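Local coordinates for molybdopterin synthase catalytic subunit (Homo sapiens, PDB 5MPO), which catalyses, as the large subunit of molybdopterin synthase, the transfer of two sulfur atoms from thiocarboxylated MOCS2A to precursor Z, generating the dithiolene of molybdopterin, at residues S47-T53 against E107-A113; S18-F24 against K92-H98; I63-A69 against H98-P104. One frame throughout, in Å; residues are numbered along the deposited sequence.

Interaction 1. Residues S47-T53 against E107-A113; sequences SLFVGTT and EASIIIA
Phe-49 and Ile-112 form a hydrogen-bonded pair (Phe-49 N to Ile-112 O 2.8 Å, Ile-112 N to Phe-49 O 2.9 Å), and from there two antiparallel strands, their axes at 173°, run to a classic beta bulge where Ser-109 and Ile-110 both face Gly-51. Gly-51 N binds Ile-110 O, while Gly-51 O takes Ser-109 N at 2.7 Å by a more bent bond (143°). The extra residue shifts the register by one, pairing Thr-52 with Ala-108. CG2 of Ile-110 lies 3.7 Å from Gly-51 CA, where a side chain on Gly-51 would collide. Ile-110 CG2 also meets the edge of the Phe-49 ring, close to its plane, 4.0 Å from CE2. On the other face Val-50 and Ile-111 lie side by side. A chi1 of 178° points CG1 of Val-50 at the methyl of Ala-108, CG1 to CB 3.8 Å; Leu-48 CD2 rests on Ala-113 CB. Helix 119-136 packs on Phe-49 and Ile-110, and helix 31-38 on Leu-48 and Ile-111. Strand 108-116 is flanked on its other side by strand 91-99, whereas strand 45-52 pairs antiparallel with a strand of the second subunit, carrying the sheet across the dimer interface.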
loop_
_atom_site.group_PDB
_atom_site.type_symbol
_atom_site.label_atom_id
_atom_site.label_comp_id
_atom_site.label_asym_id
_atom_site.label_seq_id
_atom_site.Cartn_x
_atom_site.Cartn_y
_atom_site.Cartn_z
ATOM N N SER C 47 -0.997 -0.122 -5.298
ATOM C CA SER C 47 -0.648 0.013 -3.881
ATOM C C SER C 47 -0.270 1.441 -3.673
ATOM O O SER C 47 0.273 2.051 -4.571
ATOM C CB SER C 47 0.471 -0.938 -3.433
ATOM O OG SER C 47 0.046 -2.278 -3.669
ATOM N N LEU C 48 -0.559 1.969 -2.494
ATOM C CA LEU C 48 -0.147 3.318 -2.108
ATOM C C LEU C 48 0.430 3.342 -0.714
ATOM O O LEU C 48 0.050 2.534 0.134
ATOM C CB LEU C 48 -1.305 4.313 -2.150
ATOM C CG LEU C 48 -1.925 4.567 -3.515
ATOM C CD1 LEU C 48 -3.239 3.845 -3.599
ATOM C CD2 LEU C 48 -2.177 6.033 -3.738
ATOM N N PHE C 49 1.404 4.238 -0.516
ATOM C CA PHE C 49 1.943 4.514 0.806
ATOM C C PHE C 49 1.792 6.005 1.057
ATOM O O PHE C 49 2.091 6.815 0.187
ATOM C CB PHE C 49 3.423 4.092 0.996
ATOM C CG PHE C 49 3.949 4.500 2.354
ATOM C CD1 PHE C 49 3.590 3.783 3.502
ATOM C CD2 PHE C 49 4.694 5.677 2.512
ATOM C CE1 PHE C 49 4.021 4.212 4.774
ATOM C CE2 PHE C 49 5.141 6.115 3.773
ATOM C CZ PHE C 49 4.791 5.386 4.907
ATOM N N VAL C 50 1.337 6.364 2.244
ATOM C CA VAL C 50 1.106 7.762 2.581
ATOM C C VAL C 50 1.758 7.967 3.912
ATOM O O VAL C 50 1.461 7.219 4.857
ATOM C CB VAL C 50 -0.371 8.087 2.680
ATOM C CG1 VAL C 50 -0.588 9.540 3.089
ATOM C CG2 VAL C 50 -1.068 7.746 1.374
ATOM N N GLY C 51 2.687 8.932 3.946
ATOM C CA GLY C 51 3.467 9.266 5.130
ATOM C C GLY C 51 2.847 10.541 5.675
ATOM O O GLY C 51 2.658 11.508 4.948
ATOM N N THR C 52 2.552 10.527 6.963
ATOM C CA THR C 52 1.824 11.583 7.653
ATOM C C THR C 52 2.584 12.006 8.891
ATOM O O THR C 52 3.258 11.201 9.512
ATOM C CB THR C 52 0.420 11.115 8.099
ATOM O OG1 THR C 52 0.497 9.810 8.693
ATOM C CG2 THR C 52 -0.519 11.080 6.931
ATOM N N THR C 53 2.446 13.280 9.252
ATOM C CA THR C 53 3.076 13.811 10.446
ATOM C C THR C 53 2.345 13.280 11.708
ATOM O O THR C 53 1.141 13.479 11.868
ATOM C CB THR C 53 3.066 15.353 10.454
ATOM O OG1 THR C 53 3.794 15.866 9.331
ATOM C CG2 THR C 53 3.694 15.871 11.760
ATOM N N GLU C 107 -1.293 15.613 8.066
ATOM C CA GLU C 107 -1.229 15.874 6.618
ATOM C C GLU C 107 -0.046 15.114 6.079
ATOM O O GLU C 107 0.888 14.736 6.829
ATOM C CB GLU C 107 -1.136 17.355 6.327
ATOM C CG GLU C 107 -2.364 18.121 6.803
ATOM C CD GLU C 107 -2.275 19.606 6.506
ATOM O OE1 GLU C 107 -1.411 20.064 5.732
ATOM O OE2 GLU C 107 -3.052 20.349 7.093
ATOM N N ALA C 108 -0.119 14.833 4.789
ATOM C CA ALA C 108 0.817 13.917 4.147
ATOM C C ALA C 108 2.086 14.610 3.764
ATOM O O ALA C 108 2.036 15.662 3.117
ATOM C CB ALA C 108 0.166 13.286 2.894
ATOM N N SER C 109 3.214 14.009 4.130
ATOM C CA SER C 109 4.542 14.405 3.618
ATOM C C SER C 109 4.989 13.667 2.311
ATOM O O SER C 109 5.859 14.150 1.581
ATOM C CB SER C 109 5.601 14.165 4.694
ATOM O OG SER C 109 5.783 12.791 4.990
ATOM N N ILE C 110 4.450 12.479 2.078
ATOM C CA ILE C 110 4.849 11.638 0.958
ATOM C C ILE C 110 3.652 10.801 0.528
ATOM O O ILE C 110 2.855 10.376 1.361
ATOM C CB ILE C 110 6.109 10.747 1.266
ATOM C CG1 ILE C 110 6.434 9.873 0.082
ATOM C CG2 ILE C 110 5.920 9.842 2.443
ATOM C CD1 ILE C 110 7.879 9.501 -0.073
ATOM N N ILE C 111 3.524 10.584 -0.772
ATOM C CA ILE C 111 2.552 9.645 -1.277
ATOM C C ILE C 111 3.288 9.009 -2.407
ATOM O O ILE C 111 3.784 9.688 -3.322
ATOM C CB ILE C 111 1.254 10.314 -1.772
ATOM C CG1 ILE C 111 0.481 10.977 -0.643
ATOM C CG2 ILE C 111 0.300 9.346 -2.442
ATOM C CD1 ILE C 111 -0.695 11.793 -1.176
ATOM N N ILE C 112 3.351 7.686 -2.328
ATOM C CA ILE C 112 3.878 6.811 -3.367
ATOM C C ILE C 112 2.756 5.890 -3.813
ATOM O O ILE C 112 2.011 5.331 -2.982
ATOM C CB ILE C 112 5.028 5.964 -2.830
ATOM C CG1 ILE C 112 6.196 6.857 -2.401
ATOM C CG2 ILE C 112 5.520 5.033 -3.914
ATOM C CD1 ILE C 112 7.213 6.208 -1.485
ATOM N N ALA C 113 2.635 5.749 -5.114
ATOM C CA ALA C 113 1.688 4.860 -5.704
ATOM C C ALA C 113 2.344 4.073 -6.862
ATOM O O ALA C 113 3.117 4.638 -7.623
ATOM C CB ALA C 113 0.502 5.664 -6.205
#

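Interaction 2. Residues S18-F24 against K92-H98; sequences SKDVINF and KHIAVFH
The His-93 imidazole is sandwiched between two lysine chains: CG of Lys-92 sits over the centre of one face, and CE of Lys-19 lies over the opposite face, 3.5 Å from the ring centroid and displaced toward the rim. At the ring edge, in plane, Lys-19 N donates to His-93 ND1 at 3.2 Å through a bent bond (135°). A turn at chi3 (-81°) folds the Lys-19 chain across the ring before its NZ reaches Leu-37 O, while His-93 NE2 bonds Glu-16. Asn-23 CB lies over one face of Phe-97, 3.9 Å from the centroid, and Val-21 CG1 approaches Phe-97 CE1 at 3.8 Å. Val-21, Asn-23 and Phe-97 belong to parallel strands 20-25 and 91-99, the former outermost in this chain's mixed sheet; Val-21 N to Ile-94 O (2.8 Å) lies in a regular ladder that continues to Thr-25. On the sheet face opposite Val-21 and Phe-97, Asp-20 and Ile-94 run side by side, OD1 to CD1 3.5 Å, with the carboxylate salt-bridged to Arg-86 of helix 73-88. Phe-24 and His-98 have nearly parallel planes (10°) but barely overlap; Phe-24 CE2 touches His-98 CB at 3.7 Å.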
loop_
_atom_site.group_PDB
_atom_site.type_symbol
_atom_site.label_atom_id
_atom_site.label_comp_id
_atom_site.label_asym_id
_atom_site.label_seq_id
_atom_site.Cartn_x
_atom_site.Cartn_y
_atom_site.Cartn_z
ATOM N N SER C 18 4.304 3.815 -20.302
ATOM C CA SER C 18 4.630 3.781 -18.876
ATOM C C SER C 18 5.112 5.124 -18.397
ATOM O O SER C 18 5.925 5.749 -19.078
ATOM C CB SER C 18 5.725 2.773 -18.627
ATOM O OG SER C 18 5.150 1.507 -18.650
ATOM N N LYS C 19 4.684 5.512 -17.201
ATOM C CA LYS C 19 4.998 6.834 -16.635
ATOM C C LYS C 19 5.658 6.696 -15.280
ATOM O O LYS C 19 5.262 5.819 -14.477
ATOM C CB LYS C 19 3.763 7.686 -16.431
ATOM C CG LYS C 19 2.868 7.797 -17.640
ATOM C CD LYS C 19 1.640 8.670 -17.376
ATOM C CE LYS C 19 0.537 7.892 -16.653
ATOM N NZ LYS C 19 -0.534 8.743 -16.067
ATOM N N ASP C 20 6.666 7.549 -15.049
ATOM C CA ASP C 20 7.275 7.780 -13.761
ATOM C C ASP C 20 6.937 9.253 -13.454
ATOM O O ASP C 20 7.504 10.116 -14.048
ATOM C CB ASP C 20 8.791 7.619 -13.854
ATOM C CG ASP C 20 9.257 6.167 -14.001
ATOM O OD1 ASP C 20 8.610 5.221 -13.520
ATOM O OD2 ASP C 20 10.325 5.935 -14.567
ATOM N N VAL C 21 6.021 9.534 -12.542
ATOM C CA VAL C 21 5.586 10.901 -12.227
ATOM C C VAL C 21 6.172 11.261 -10.864
ATOM O O VAL C 21 5.839 10.652 -9.840
ATOM C CB VAL C 21 4.055 10.964 -12.135
ATOM C CG1 VAL C 21 3.563 12.378 -11.849
ATOM C CG2 VAL C 21 3.424 10.404 -13.412
ATOM N N ILE C 22 7.061 12.244 -10.862
ATOM C CA ILE C 22 7.838 12.604 -9.710
ATOM C C ILE C 22 7.674 14.086 -9.453
ATOM O O ILE C 22 7.950 14.905 -10.326
ATOM C CB ILE C 22 9.325 12.330 -9.960
ATOM C CG1 ILE C 22 9.501 10.860 -10.314
ATOM C CG2 ILE C 22 10.142 12.685 -8.698
ATOM C CD1 ILE C 22 10.878 10.471 -10.723
ATOM N N ASN C 23 7.290 14.423 -8.235
ATOM C CA ASN C 23 7.046 15.764 -7.882
ATOM C C ASN C 23 7.393 16.081 -6.454
ATOM O O ASN C 23 6.869 15.458 -5.518
ATOM C CB ASN C 23 5.583 16.069 -8.101
ATOM C CG ASN C 23 5.289 17.545 -7.999
ATOM O OD1 ASN C 23 6.186 18.340 -7.934
ATOM N ND2 ASN C 23 4.027 17.899 -7.983
ATOM N N PHE C 24 8.267 17.073 -6.304
ATOM C CA PHE C 24 8.501 17.749 -5.031
ATOM C C PHE C 24 7.794 19.081 -4.996
ATOM O O PHE C 24 7.808 19.810 -5.982
ATOM C CB PHE C 24 9.981 17.904 -4.844
ATOM C CG PHE C 24 10.669 16.604 -4.613
ATOM C CD1 PHE C 24 10.946 15.766 -5.669
ATOM C CD2 PHE C 24 10.994 16.196 -3.326
ATOM C CE1 PHE C 24 11.591 14.555 -5.465
ATOM C CE2 PHE C 24 11.636 14.994 -3.095
ATOM C CZ PHE C 24 11.921 14.160 -4.163
ATOM N N LYS C 92 3.359 -0.788 -14.114
ATOM C CA LYS C 92 3.033 0.085 -15.205
ATOM C C LYS C 92 3.500 1.515 -14.925
ATOM O O LYS C 92 4.478 1.936 -15.513
ATOM C CB LYS C 92 1.537 0.033 -15.492
ATOM C CG LYS C 92 1.130 0.798 -16.735
ATOM C CD LYS C 92 1.934 0.315 -17.939
ATOM C CE LYS C 92 1.377 0.828 -19.250
ATOM N NZ LYS C 92 2.328 0.505 -20.346
ATOM N N HIS C 93 2.807 2.205 -14.009
ATOM C CA HIS C 93 3.057 3.579 -13.582
ATOM C C HIS C 93 3.543 3.674 -12.079
ATOM O O HIS C 93 3.074 2.942 -11.193
ATOM C CB HIS C 93 1.771 4.446 -13.677
ATOM C CG HIS C 93 1.083 4.403 -15.001
ATOM N ND1 HIS C 93 1.730 4.643 -16.193
ATOM C CD2 HIS C 93 -0.217 4.174 -15.315
ATOM C CE1 HIS C 93 0.867 4.528 -17.184
ATOM N NE2 HIS C 93 -0.326 4.258 -16.670
ATOM N N ILE C 94 4.426 4.628 -11.817
ATOM C CA ILE C 94 4.948 4.943 -10.473
ATOM C C ILE C 94 4.763 6.478 -10.305
ATOM O O ILE C 94 5.047 7.291 -11.249
ATOM C CB ILE C 94 6.431 4.577 -10.413
ATOM C CG1 ILE C 94 6.691 3.150 -10.916
ATOM C CG2 ILE C 94 6.995 4.899 -9.077
ATOM C CD1 ILE C 94 8.164 2.788 -11.022
ATOM N N ALA C 95 4.168 6.865 -9.187
ATOM C CA ALA C 95 4.034 8.244 -8.839
ATOM C C ALA C 95 4.703 8.391 -7.494
ATOM O O ALA C 95 4.488 7.552 -6.626
ATOM C CB ALA C 95 2.590 8.630 -8.739
ATOM N N VAL C 96 5.554 9.410 -7.345
ATOM C CA VAL C 96 6.187 9.746 -6.048
ATOM C C VAL C 96 6.084 11.228 -5.783
ATOM O O VAL C 96 6.681 12.020 -6.491
ATOM C CB VAL C 96 7.659 9.382 -5.968
ATOM C CG1 VAL C 96 8.217 9.821 -4.602
ATOM C CG2 VAL C 96 7.873 7.887 -6.251
ATOM N N PHE C 97 5.312 11.577 -4.759
ATOM C CA PHE C 97 5.011 12.954 -4.455
ATOM C C PHE C 97 5.525 13.228 -3.092
ATOM O O PHE C 97 5.114 12.560 -2.141
ATOM C CB PHE C 97 3.523 13.203 -4.527
ATOM C CG PHE C 97 3.043 13.503 -5.899
ATOM C CD1 PHE C 97 3.145 12.564 -6.883
ATOM C CD2 PHE C 97 2.524 14.728 -6.212
ATOM C CE1 PHE C 97 2.725 12.827 -8.188
ATOM C CE2 PHE C 97 2.101 15.015 -7.514
ATOM C CZ PHE C 97 2.202 14.054 -8.518
ATOM N N HIS C 98 6.463 14.163 -2.974
ATOM C CA HIS C 98 6.974 14.520 -1.648
ATOM C C HIS C 98 6.752 15.992 -1.363
ATOM O O HIS C 98 7.021 16.837 -2.193
ATOM C CB HIS C 98 8.439 14.119 -1.522
ATOM C CG HIS C 98 8.914 13.938 -0.108
ATOM N ND1 HIS C 98 8.738 14.903 0.874
ATOM C CD2 HIS C 98 9.599 12.930 0.479
ATOM C CE1 HIS C 98 9.303 14.505 1.994
ATOM N NE2 HIS C 98 9.819 13.307 1.788
#

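Interaction 3. Residues I63-A69 against H98-P104; sequences ISLEYEA and HRLGLVP
Tyr-67 packs against residues 98-104, where the chain leaves strand 91-99 and enters strand 101-104, which pairs antiparallel with strand 60-69 in the second sheet of this MoaE-family fold. Its CG is anti to the carbonyl carbon (chi1 -71°), which swings the ring toward His-98 and Val-103. His-98 turns an edge to the phenol face in an offset edge-to-face pair, planes at 74°, with CE1 3.6 Å from Tyr-67 CD2. Val-103 CG2 touches Tyr-67 CD1 obliquely, also at 3.6 Å. The phenol OH bonds Ser-109 OG, while His-98 NE2 and Glu-68 OE2 bond the backbone of another protein's chain. A leucine in place of Tyr-67 would probably leave the His-98 edge without its aromatic face and deprive Ser-109 of its phenol partner. The backbone at Tyr-67 is gripped twice by Gly-101, whose positive phi (73°) favours glycine: Tyr-67 N to Gly-101 O 2.8 Å, and Gly-101 N to Tyr-67 O 2.7 Å, the latter on a lone pair. Leu-100 spreads its methyls over Tyr-67 CB and Ala-69 CB. At the other end Ser-64 OG meets Leu-102 CD2 at 3.4 Å and donates from above the carbonyl plane to Leu-65 O, which also accepts Val-103 N at 2.8 Å.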
loop_
_atom_site.group_PDB
_atom_site.type_symbol
_atom_site.label_atom_id
_atom_site.label_comp_id
_atom_site.label_asym_id
_atom_site.label_seq_id
_atom_site.Cartn_x
_atom_site.Cartn_y
_atom_site.Cartn_z
ATOM N N ILE C 63 3.944 19.433 16.710
ATOM C CA ILE C 63 2.917 20.222 15.945
ATOM C C ILE C 63 3.062 20.242 14.413
ATOM O O ILE C 63 2.102 20.527 13.687
ATOM C CB ILE C 63 2.841 21.688 16.433
ATOM C CG1 ILE C 63 4.196 22.394 16.260
ATOM C CG2 ILE C 63 2.356 21.711 17.875
ATOM C CD1 ILE C 63 4.253 23.748 16.918
ATOM N N SER C 64 4.258 19.938 13.941
ATOM C CA SER C 64 4.579 20.029 12.542
ATOM C C SER C 64 5.947 19.394 12.371
ATOM O O SER C 64 6.764 19.376 13.313
ATOM C CB SER C 64 4.598 21.515 12.133
ATOM O OG SER C 64 4.966 21.648 10.793
ATOM N N LEU C 65 6.154 18.799 11.204
ATOM C CA LEU C 65 7.493 18.480 10.678
ATOM C C LEU C 65 7.844 19.530 9.597
ATOM O O LEU C 65 6.958 20.113 8.932
ATOM C CB LEU C 65 7.527 17.108 10.002
ATOM C CG LEU C 65 7.442 15.894 10.927
ATOM C CD1 LEU C 65 6.977 14.622 10.200
ATOM C CD2 LEU C 65 8.786 15.686 11.581
ATOM N N GLU C 66 9.136 19.756 9.432
ATOM C CA GLU C 66 9.629 20.608 8.375
ATOM C C GLU C 66 10.593 19.796 7.556
ATOM O O GLU C 66 11.526 19.201 8.135
ATOM C CB GLU C 66 10.385 21.823 8.909
ATOM C CG GLU C 66 10.820 22.696 7.741
ATOM C CD GLU C 66 11.509 23.956 8.143
ATOM O OE1 GLU C 66 12.301 23.954 9.096
ATOM O OE2 GLU C 66 11.250 24.955 7.474
ATOM N N TYR C 67 10.388 19.802 6.229
ATOM C CA TYR C 67 11.201 19.002 5.285
ATOM C C TYR C 67 11.929 19.916 4.306
ATOM O O TYR C 67 11.363 20.877 3.751
ATOM C CB TYR C 67 10.305 18.095 4.456
ATOM C CG TYR C 67 9.684 16.927 5.185
ATOM C CD1 TYR C 67 8.420 17.035 5.799
ATOM C CD2 TYR C 67 10.340 15.684 5.222
ATOM C CE1 TYR C 67 7.855 15.944 6.452
ATOM C CE2 TYR C 67 9.777 14.594 5.856
ATOM C CZ TYR C 67 8.536 14.717 6.470
ATOM O OH TYR C 67 8.002 13.607 7.086
ATOM N N GLU C 68 13.184 19.587 4.079
ATOM C CA GLU C 68 13.947 20.145 2.988
ATOM C C GLU C 68 14.620 19.076 2.197
ATOM O O GLU C 68 14.842 17.950 2.699
ATOM C CB GLU C 68 14.982 21.128 3.532
ATOM C CG GLU C 68 16.252 20.572 4.110
ATOM C CD GLU C 68 17.111 21.660 4.770
ATOM O OE1 GLU C 68 16.527 22.632 5.342
ATOM O OE2 GLU C 68 18.365 21.520 4.725
ATOM N N ALA C 69 15.043 19.461 0.993
ATOM C CA ALA C 69 15.681 18.538 0.069
ATOM C C ALA C 69 16.747 19.179 -0.795
ATOM O O ALA C 69 16.653 20.333 -1.118
ATOM C CB ALA C 69 14.605 17.943 -0.825
ATOM N N HIS C 98 6.463 14.163 -2.974
ATOM C CA HIS C 98 6.974 14.520 -1.648
ATOM C C HIS C 98 6.752 15.992 -1.363
ATOM O O HIS C 98 7.021 16.837 -2.193
ATOM C CB HIS C 98 8.439 14.119 -1.522
ATOM C CG HIS C 98 8.914 13.938 -0.108
ATOM N ND1 HIS C 98 8.738 14.903 0.874
ATOM C CD2 HIS C 98 9.599 12.930 0.479
ATOM C CE1 HIS C 98 9.303 14.505 1.994
ATOM N NE2 HIS C 98 9.819 13.307 1.788
ATOM N N ARG C 99 6.215 16.295 -0.193
ATOM C CA ARG C 99 5.934 17.674 0.190
ATOM C C ARG C 99 7.098 18.281 0.913
ATOM O O ARG C 99 7.783 17.603 1.672
ATOM C CB ARG C 99 4.706 17.747 1.059
ATOM C CG ARG C 99 4.265 19.160 1.372
ATOM C CD ARG C 99 2.892 19.107 1.959
ATOM N NE ARG C 99 2.630 20.329 2.676
ATOM C CZ ARG C 99 1.608 20.522 3.499
ATOM N NH1 ARG C 99 0.703 19.572 3.719
ATOM N NH2 ARG C 99 1.489 21.688 4.115
ATOM N N LEU C 100 7.347 19.563 0.667
ATOM C CA LEU C 100 8.502 20.218 1.274
ATOM C C LEU C 100 8.081 21.407 2.140
ATOM O O LEU C 100 7.010 21.927 1.964
ATOM C CB LEU C 100 9.483 20.622 0.176
ATOM C CG LEU C 100 10.244 19.484 -0.500
ATOM C CD1 LEU C 100 11.336 20.008 -1.424
ATOM C CD2 LEU C 100 10.868 18.543 0.529
ATOM N N GLY C 101 8.955 21.824 3.067
ATOM C CA GLY C 101 8.603 22.799 4.086
ATOM C C GLY C 101 7.696 22.187 5.152
ATOM O O GLY C 101 7.924 21.054 5.563
ATOM N N LEU C 102 6.665 22.920 5.560
ATOM C CA LEU C 102 5.876 22.601 6.749
ATOM C C LEU C 102 4.719 21.651 6.529
ATOM O O LEU C 102 3.740 21.947 5.812
ATOM C CB LEU C 102 5.352 23.888 7.419
ATOM C CG LEU C 102 6.486 24.664 8.126
ATOM C CD1 LEU C 102 6.023 26.078 8.451
ATOM C CD2 LEU C 102 7.025 23.952 9.372
ATOM N N VAL C 103 4.809 20.508 7.191
ATOM C CA VAL C 103 3.769 19.481 7.064
ATOM C C VAL C 103 3.186 19.347 8.454
ATOM O O VAL C 103 3.807 18.726 9.338
ATOM C CB VAL C 103 4.324 18.138 6.551
ATOM C CG1 VAL C 103 3.194 17.150 6.295
ATOM C CG2 VAL C 103 5.126 18.389 5.287
ATOM N N PRO C 104 2.025 19.972 8.670
ATOM C CA PRO C 104 1.411 19.823 9.998
ATOM C C PRO C 104 0.875 18.386 10.251
ATOM O O PRO C 104 0.836 17.532 9.340
ATOM C CB PRO C 104 0.277 20.848 9.971
ATOM C CG PRO C 104 -0.113 20.881 8.532
ATOM C CD PRO C 104 1.179 20.752 7.757
#

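From the N terminus, residues 18-24 pair with residues 92-98, so interaction 2 closes a loop of 67 residues that holds helices 31-38 and 73-88. Residues 47-53 open within that loop and meet residues 107-113 beyond it, closing 53 residues, so interactions 1 and 2 cross. Interaction 3 pairs 63-69 with 98-104, closing 28 residues that hold helix 73-88; it lies wholly within the span of interaction 1, yet crosses interaction 2, with which it shares His-98. Interactions 1 and 2 build the mixed sheet, joined where Phe-97 N meets Ile-111 O and Ala-95 N meets Ala-113 O. Interaction 3 ties in the second sheet, and Thr-53 OG1 to Val-103 O links it to interaction 1.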